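Side-chain contacts in ATP-dependent helicase FUN30 (Saccharomyces cerevisiae S288c, PDB 5GN1), which uses ATP hydrolysis to remodel nucleosomes, promotes DNA end resection at double-strand breaks and is required for heterochromatin organization: residues K77-I80 against E84-K87; K68-V73 against D353-E358. All coordinates share one frame; numbering follows the deposited sequence.

Contact 1. Residues K77-I80 against E84-K87; sequences KRMI and ELPK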
ATOM      1  N   LYS A  77      -3.537  24.406   3.632  1.00 34.32           N
ATOM      2  CA  LYS A  77      -2.373  25.250   3.760  1.00 35.55           C
ATOM      3  C   LYS A  77      -2.673  26.748   3.772  1.00 40.11           C
ATOM      4  O   LYS A  77      -1.969  27.511   4.362  1.00 43.06           O
ATOM      5  CB  LYS A  77      -1.352  24.865   2.728  1.00 40.57           C
ATOM      6  CG  LYS A  77      -0.006  25.480   2.935  1.00 40.38           C
ATOM      7  CD  LYS A  77       0.728  24.877   4.089  1.00 41.95           C
ATOM      8  CE  LYS A  77       1.989  25.657   4.313  1.00 41.83           C
ATOM      9  NZ  LYS A  77       2.712  25.268   5.515  1.00 40.51           N
ATOM     10  N   ARG A  78      -3.738  27.140   3.137  1.00 35.56           N
ATOM     11  CA  ARG A  78      -4.114  28.549   3.153  1.00 45.62           C
ATOM     12  C   ARG A  78      -4.774  28.928   4.473  1.00 47.21           C
ATOM     13  O   ARG A  78      -4.541  30.028   4.989  1.00 47.71           O
ATOM     14  CB  ARG A  78      -5.032  28.860   1.971  1.00 44.10           C
ATOM     15  CG  ARG A  78      -4.297  28.854   0.624  1.00 44.33           C
ATOM     16  CD  ARG A  78      -5.109  29.543  -0.455  1.00 51.39           C
ATOM     17  NE  ARG A  78      -6.390  28.878  -0.676  1.00 50.84           N
ATOM     18  CZ  ARG A  78      -6.635  28.034  -1.674  1.00 48.15           C
ATOM     19  NH1 ARG A  78      -5.690  27.761  -2.569  1.00 41.04           N
ATOM     20  NH2 ARG A  78      -7.835  27.477  -1.781  1.00 45.43           N
ATOM     21  N   MET A  79      -5.610  28.037   5.018  1.00 41.36           N
ATOM     22  CA  MET A  79      -6.059  28.171   6.403  1.00 42.33           C
ATOM     23  C   MET A  79      -4.875  28.309   7.349  1.00 40.33           C
ATOM     24  O   MET A  79      -4.779  29.281   8.103  1.00 50.92           O
ATOM     25  CB  MET A  79      -6.920  26.971   6.798  1.00 41.11           C
ATOM     26  CG  MET A  79      -7.181  26.840   8.293  1.00 30.58           C
ATOM     27  SD  MET A  79      -8.407  25.564   8.566  1.00 36.07           S
ATOM     28  CE  MET A  79      -7.385  24.075   8.462  1.00 30.88           C
ATOM     29  N   ILE A  80      -3.936  27.363   7.287  1.00 41.54           N
ATOM     30  CA  ILE A  80      -2.788  27.334   8.192  1.00 41.67           C
ATOM     31  C   ILE A  80      -2.004  28.631   8.181  1.00 55.30           C
ATOM     32  O   ILE A  80      -1.340  28.979   9.171  1.00 51.98           O
ATOM     33  CB  ILE A  80      -1.905  26.115   7.836  1.00 45.69           C
ATOM     34  CG1 ILE A  80      -2.496  24.871   8.479  1.00 40.74           C
ATOM     35  CG2 ILE A  80      -0.472  26.285   8.290  1.00 43.54           C
ATOM     36  CD1 ILE A  80      -2.516  24.953   9.982  1.00 39.65           C
ATOM     37  N   GLU A  84      -7.964  31.552   5.561  1.00 42.75           N
ATOM     38  CA  GLU A  84      -9.012  31.473   4.559  1.00 40.75           C
ATOM     39  C   GLU A  84      -9.618  30.066   4.645  1.00 43.49           C
ATOM     40  O   GLU A  84      -8.902  29.071   4.743  1.00 45.85           O
ATOM     41  CB  GLU A  84      -8.508  31.714   3.094  1.00 51.89           C
ATOM     42  CG  GLU A  84      -7.233  32.560   2.843  1.00 55.47           C
ATOM     43  CD  GLU A  84      -6.699  32.500   1.385  1.00 55.13           C
ATOM     44  OE1 GLU A  84      -5.570  32.935   1.143  1.00 56.84           O
ATOM     45  OE2 GLU A  84      -7.361  31.982   0.478  1.00 45.68           O
ATOM     46  N   LEU A  85     -10.943  30.000   4.610  1.00 43.39           N
ATOM     47  CA  LEU A  85     -11.698  28.766   4.663  1.00 46.75           C
ATOM     48  C   LEU A  85     -12.445  28.550   3.354  1.00 49.72           C
ATOM     49  O   LEU A  85     -12.852  29.515   2.703  1.00 41.55           O
ATOM     50  CB  LEU A  85     -12.703  28.778   5.830  1.00 47.56           C
ATOM     51  CG  LEU A  85     -12.252  28.440   7.258  1.00 51.71           C
ATOM     52  CD1 LEU A  85     -10.935  29.102   7.647  1.00 49.24           C
ATOM     53  CD2 LEU A  85     -13.346  28.858   8.226  1.00 47.76           C
ATOM     54  N   PRO A  86     -12.777  27.320   3.031  1.00 57.05           N
ATOM     55  CA  PRO A  86     -13.566  27.003   1.847  1.00 59.11           C
ATOM     56  C   PRO A  86     -15.036  27.489   1.863  1.00 62.14           C
ATOM     57  O   PRO A  86     -15.794  27.253   2.793  1.00 54.15           O
ATOM     58  CB  PRO A  86     -13.534  25.468   1.851  1.00 58.31           C
ATOM     59  CG  PRO A  86     -12.335  25.109   2.656  1.00 50.61           C
ATOM     60  CD  PRO A  86     -11.733  26.317   3.247  1.00 49.15           C
ATOM     61  N   LYS A  87     -15.448  28.158   0.799  1.00 62.43           N
ATOM     62  CA  LYS A  87     -16.821  28.641   0.823  1.00 60.48           C
ATOM     63  C   LYS A  87     -17.832  27.514   0.674  1.00 60.73           C
ATOM     64  O   LYS A  87     -18.931  27.622   1.129  1.00 64.64           O
ATOM     65  CB  LYS A  87     -17.094  29.762  -0.211  1.00 57.44           C
ATOM     66  CG  LYS A  87     -16.322  31.004  -0.163  1.00 49.11           C
ATOM     67  CD  LYS A  87     -17.030  32.246  -0.443  1.00 60.64           C
ATOM     68  CE  LYS A  87     -17.989  32.633   0.517  1.00 64.64           C
ATOM     69  NZ  LYS A  87     -17.679  33.762   1.266  1.00 57.14           N
TER

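Contact 2. Residues K68-V73 against D353-E358; sequences KEIQIV and DIIYDE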
ATOM      1  N   LYS A  68      -7.744  15.669  -6.049  1.00 28.30           N
ATOM      2  CA  LYS A  68      -8.652  15.980  -4.941  1.00 30.37           C
ATOM      3  C   LYS A  68      -7.885  16.210  -3.646  1.00 32.91           C
ATOM      4  O   LYS A  68      -8.156  17.165  -2.909  1.00 30.59           O
ATOM      5  CB  LYS A  68      -9.668  14.854  -4.740  1.00 32.80           C
ATOM      6  CG  LYS A  68     -10.915  14.924  -5.594  1.00 37.89           C
ATOM      7  CD  LYS A  68     -11.869  13.770  -5.263  1.00 39.70           C
ATOM      8  CE  LYS A  68     -11.185  12.406  -5.389  1.00 43.72           C
ATOM      9  NZ  LYS A  68     -12.135  11.243  -5.471  1.00 42.12           N
ATOM     10  N   GLU A  69      -6.937  15.318  -3.333  1.00 27.84           N
ATOM     11  CA  GLU A  69      -6.142  15.481  -2.120  1.00 30.36           C
ATOM     12  C   GLU A  69      -5.292  16.741  -2.175  1.00 27.91           C
ATOM     13  O   GLU A  69      -5.102  17.418  -1.153  1.00 24.11           O
ATOM     14  CB  GLU A  69      -5.243  14.261  -1.900  1.00 29.01           C
ATOM     15  CG  GLU A  69      -5.995  13.010  -1.512  1.00 32.53           C
ATOM     16  CD  GLU A  69      -6.769  13.170  -0.208  1.00 28.52           C
ATOM     17  OE1 GLU A  69      -6.284  13.884   0.704  1.00 33.70           O
ATOM     18  OE2 GLU A  69      -7.870  12.596  -0.116  1.00 42.00           O
ATOM     19  N   ILE A  70      -4.739  17.049  -3.352  1.00 28.20           N
ATOM     20  CA  ILE A  70      -3.916  18.245  -3.479  1.00 26.20           C
ATOM     21  C   ILE A  70      -4.772  19.491  -3.286  1.00 25.45           C
ATOM     22  O   ILE A  70      -4.301  20.491  -2.735  1.00 25.19           O
ATOM     23  CB  ILE A  70      -3.179  18.261  -4.835  1.00 28.77           C
ATOM     24  CG1 ILE A  70      -2.045  17.238  -4.844  1.00 32.72           C
ATOM     25  CG2 ILE A  70      -2.627  19.657  -5.148  1.00 29.76           C
ATOM     26  CD1 ILE A  70      -0.815  17.656  -4.032  1.00 29.92           C
ATOM     27  N   GLN A  71      -6.022  19.442  -3.669  1.00 25.62           N
ATOM     28  CA  GLN A  71      -6.927  20.557  -3.465  1.00 36.11           C
ATOM     29  C   GLN A  71      -7.150  20.758  -1.962  1.00 38.77           C
ATOM     30  O   GLN A  71      -7.126  21.868  -1.503  1.00 34.63           O
ATOM     31  CB  GLN A  71      -8.243  20.353  -4.192  1.00 39.64           C
ATOM     32  CG  GLN A  71      -9.189  21.548  -4.141  1.00 50.64           C
ATOM     33  CD  GLN A  71     -10.437  21.407  -5.008  1.00 58.14           C
ATOM     34  OE1 GLN A  71     -10.585  20.432  -5.753  1.00 59.41           O
ATOM     35  NE2 GLN A  71     -11.337  22.385  -4.915  1.00 55.20           N
ATOM     36  N   ILE A  72      -7.342  19.679  -1.208  1.00 33.28           N
ATOM     37  CA  ILE A  72      -7.484  19.798   0.242  1.00 25.65           C
ATOM     38  C   ILE A  72      -6.204  20.357   0.844  1.00 27.98           C
ATOM     39  O   ILE A  72      -6.242  21.247   1.707  1.00 30.74           O
ATOM     40  CB  ILE A  72      -7.876  18.441   0.864  1.00 24.69           C
ATOM     41  CG1 ILE A  72      -9.172  17.934   0.238  1.00 33.56           C
ATOM     42  CG2 ILE A  72      -8.066  18.586   2.349  1.00 28.61           C
ATOM     43  CD1 ILE A  72      -9.570  16.517   0.679  1.00 33.17           C
ATOM     44  N   VAL A  73      -5.046  19.886   0.357  1.00 26.45           N
ATOM     45  CA  VAL A  73      -3.759  20.407   0.815  1.00 20.66           C
ATOM     46  C   VAL A  73      -3.695  21.919   0.633  1.00 34.17           C
ATOM     47  O   VAL A  73      -3.196  22.649   1.500  1.00 31.45           O
ATOM     48  CB  VAL A  73      -2.601  19.715   0.070  1.00 26.08           C
ATOM     49  CG1 VAL A  73      -1.298  20.401   0.410  1.00 28.28           C
ATOM     50  CG2 VAL A  73      -2.533  18.234   0.441  1.00 23.29           C
ATOM     51  N   ASP A 353       4.750  21.513   3.037  1.00 29.57           N
ATOM     52  CA  ASP A 353       5.237  22.788   2.585  1.00 33.18           C
ATOM     53  C   ASP A 353       5.833  22.668   1.169  1.00 36.06           C
ATOM     54  O   ASP A 353       5.503  23.435   0.320  1.00 35.66           O
ATOM     55  CB  ASP A 353       6.287  23.349   3.518  1.00 33.11           C
ATOM     56  CG  ASP A 353       5.744  23.720   4.885  1.00 32.77           C
ATOM     57  OD1 ASP A 353       4.554  23.775   5.062  1.00 33.62           O
ATOM     58  OD2 ASP A 353       6.528  23.933   5.778  1.00 33.91           O
ATOM     59  N   ILE A 354       6.693  21.686   0.949  1.00 33.55           N
ATOM     60  CA  ILE A 354       7.345  21.495  -0.347  1.00 30.81           C
ATOM     61  C   ILE A 354       6.306  21.314  -1.445  1.00 37.51           C
ATOM     62  O   ILE A 354       6.381  21.941  -2.508  1.00 35.93           O
ATOM     63  CB  ILE A 354       8.313  20.304  -0.275  1.00 35.70           C
ATOM     64  CG1 ILE A 354       9.449  20.641   0.683  1.00 34.94           C
ATOM     65  CG2 ILE A 354       8.824  19.923  -1.660  1.00 39.95           C
ATOM     66  CD1 ILE A 354      10.285  19.476   1.044  1.00 37.09           C
ATOM     67  N   ILE A 355       5.310  20.465  -1.195  1.00 31.09           N
ATOM     68  CA  ILE A 355       4.237  20.265  -2.160  1.00 30.78           C
ATOM     69  C   ILE A 355       3.521  21.581  -2.445  1.00 35.55           C
ATOM     70  O   ILE A 355       3.205  21.896  -3.600  1.00 35.42           O
ATOM     71  CB  ILE A 355       3.274  19.184  -1.645  1.00 27.75           C
ATOM     72  CG1 ILE A 355       3.946  17.813  -1.780  1.00 33.14           C
ATOM     73  CG2 ILE A 355       1.975  19.211  -2.413  1.00 36.55           C
ATOM     74  CD1 ILE A 355       3.351  16.765  -0.890  1.00 35.07           C
ATOM     75  N   TYR A 356       3.277  22.375  -1.401  1.00 34.77           N
ATOM     76  CA  TYR A 356       2.568  23.639  -1.565  1.00 42.02           C
ATOM     77  C   TYR A 356       3.405  24.654  -2.337  1.00 38.27           C
ATOM     78  O   TYR A 356       2.888  25.343  -3.224  1.00 45.08           O
ATOM     79  CB  TYR A 356       2.179  24.193  -0.194  1.00 38.50           C
ATOM     80  CG  TYR A 356       1.330  25.445  -0.257  1.00 42.94           C
ATOM     81  CD1 TYR A 356      -0.023  25.376  -0.584  1.00 43.64           C
ATOM     82  CD2 TYR A 356       1.876  26.694   0.015  1.00 46.73           C
ATOM     83  CE1 TYR A 356      -0.807  26.516  -0.638  1.00 40.41           C
ATOM     84  CE2 TYR A 356       1.099  27.844  -0.038  1.00 42.43           C
ATOM     85  CZ  TYR A 356      -0.240  27.745  -0.367  1.00 44.46           C
ATOM     86  OH  TYR A 356      -1.020  28.880  -0.423  1.00 44.55           O
ATOM     87  N   ASP A 357       4.696  24.764  -2.010  1.00 44.11           N
ATOM     88  CA  ASP A 357       5.555  25.743  -2.672  1.00 46.44           C
ATOM     89  C   ASP A 357       5.734  25.424  -4.150  1.00 46.15           C
ATOM     90  O   ASP A 357       5.794  26.336  -4.983  1.00 47.86           O
ATOM     91  CB  ASP A 357       6.914  25.811  -1.975  1.00 39.26           C
ATOM     92  CG  ASP A 357       6.800  26.271  -0.535  1.00 49.30           C
ATOM     93  OD1 ASP A 357       5.768  26.891  -0.198  1.00 52.71           O
ATOM     94  OD2 ASP A 357       7.735  26.021   0.262  1.00 54.11           O
ATOM     95  N   GLU A 358       5.823  24.136  -4.496  1.00 44.23           N
ATOM     96  CA  GLU A 358       6.023  23.730  -5.879  1.00 43.32           C
ATOM     97  C   GLU A 358       4.752  23.806  -6.714  1.00 48.89           C
ATOM     98  O   GLU A 358       4.840  23.690  -7.943  1.00 54.85           O
ATOM     99  CB  GLU A 358       6.612  22.313  -5.933  1.00 38.75           C
ATOM    100  CG  GLU A 358       7.988  22.238  -5.270  1.00 45.43           C
ATOM    101  CD  GLU A 358       8.741  20.949  -5.550  1.00 48.85           C
ATOM    102  OE1 GLU A 358       8.157  20.026  -6.168  1.00 48.60           O
ATOM    103  OE2 GLU A 358       9.926  20.871  -5.147  1.00 42.63           O
TER

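Contact 1. Residues K77-I80 against E84-K87
R78 and E84 face each other where the chain leaves helix 60-82 and turns back beside its last turns. The tight part lies partly against the backbone: the carbonyl O of E84 sits 3.4 Å from M79 CA and 3.5 Å from M79 CB, a van der Waals fit without a hydrogen bond. R78 is as close, leaving its CB and CD alongside the carboxylate of E84, with R78 CD 3.4 Å from E84 OE2, and it bends at chi3 (-61°), which keeps NE near the same oxygen. The rest is looser. The salt bridge from R78 NE to E84 OE2 is long, at 3.5 Å; the two planes are 23° apart, but the carboxylate oxygen comes in obliquely. A long basic chain suits this place, since its methylenes pack while its tip carries charge. With only a methyl group at R78, as in an alanine, the E84 carboxylate would probably lose its positive mate and remain close to the like charge of D82. On the apolar side, M79 CG merely grazes exposed L85 CD1 at 4.4 Å. Beyond the contact, L85 and P86 lean on K92 of helix 89-94, M79 and P86 reach L95 just after it, and R78 rests on Y356 of helix 345-359.

Contact 2. Residues K68-V73 against D353-E358
I70 meets I355 where helix 60-82 packs against the C-terminal helix 345-359: I70 CD1 touches I355 CG2 at 3.6 Å. The two side chains cross obliquely, methyl against methyl. In I70 the CG1 branch lies beside the backbone N, and a further bend at chi2 (-75°) swings CD1 over to the other helix. I355 contributes its shorter branch instead: with CG1 beside its own backbone N (chi1 -74°), CG2 is left anti to that N and is the methyl that reaches across. Branched aliphatic residues fit such a place because one arm can face the partner helix while the other packs within its own surroundings. I70 also leans on L359, farther along the C-terminal helix.

The fold here is the second RecA-like lobe of a Snf2-family ATPase, built round a six-stranded parallel sheet. Helix 60-82 follows the edge strand 49-56, and helix 345-359 comes from the far end of the chain, so this pairing brings the first and last helices of the modelled chain together. Next in the walk, I72 turns from this pairing to pack on L103 of helix 100-110, a helix that also sets L107 against I355.

V73, one turn after I70, points its side chain at the partner helix. Its CG1 lies 4.5 Å from the same I355 CG2, a looser touch than that of I70, and its backbone comes nearest to Y356, with V73 CA 7.5 Å from Y356 CA. A compact valine suits this buried position; it also meets E352. I355 also touches I315 of helix 315-322.

How the contacts relate
Both contacts use helix 60-82, contact 2 in its middle and contact 1 near its C-terminal end, with their centres about 12 Å apart on the same side of the chain's centre. Along the sequence contact 1 is local and nested within the long loop closed by contact 2, which joins the helix to the C-terminal helix 345-359. They touch directly: K77 forms a salt bridge with D353, and its aliphatic chain packs on the Y356 ring, K77 CG lying 3.5 Å from Y356 CG. K77 and R78 thus carry the pairing of these two helices of the C-terminal RecA-like lobe on towards the helix end, while contact 1 itself ties that end to the loop before helix 89-94.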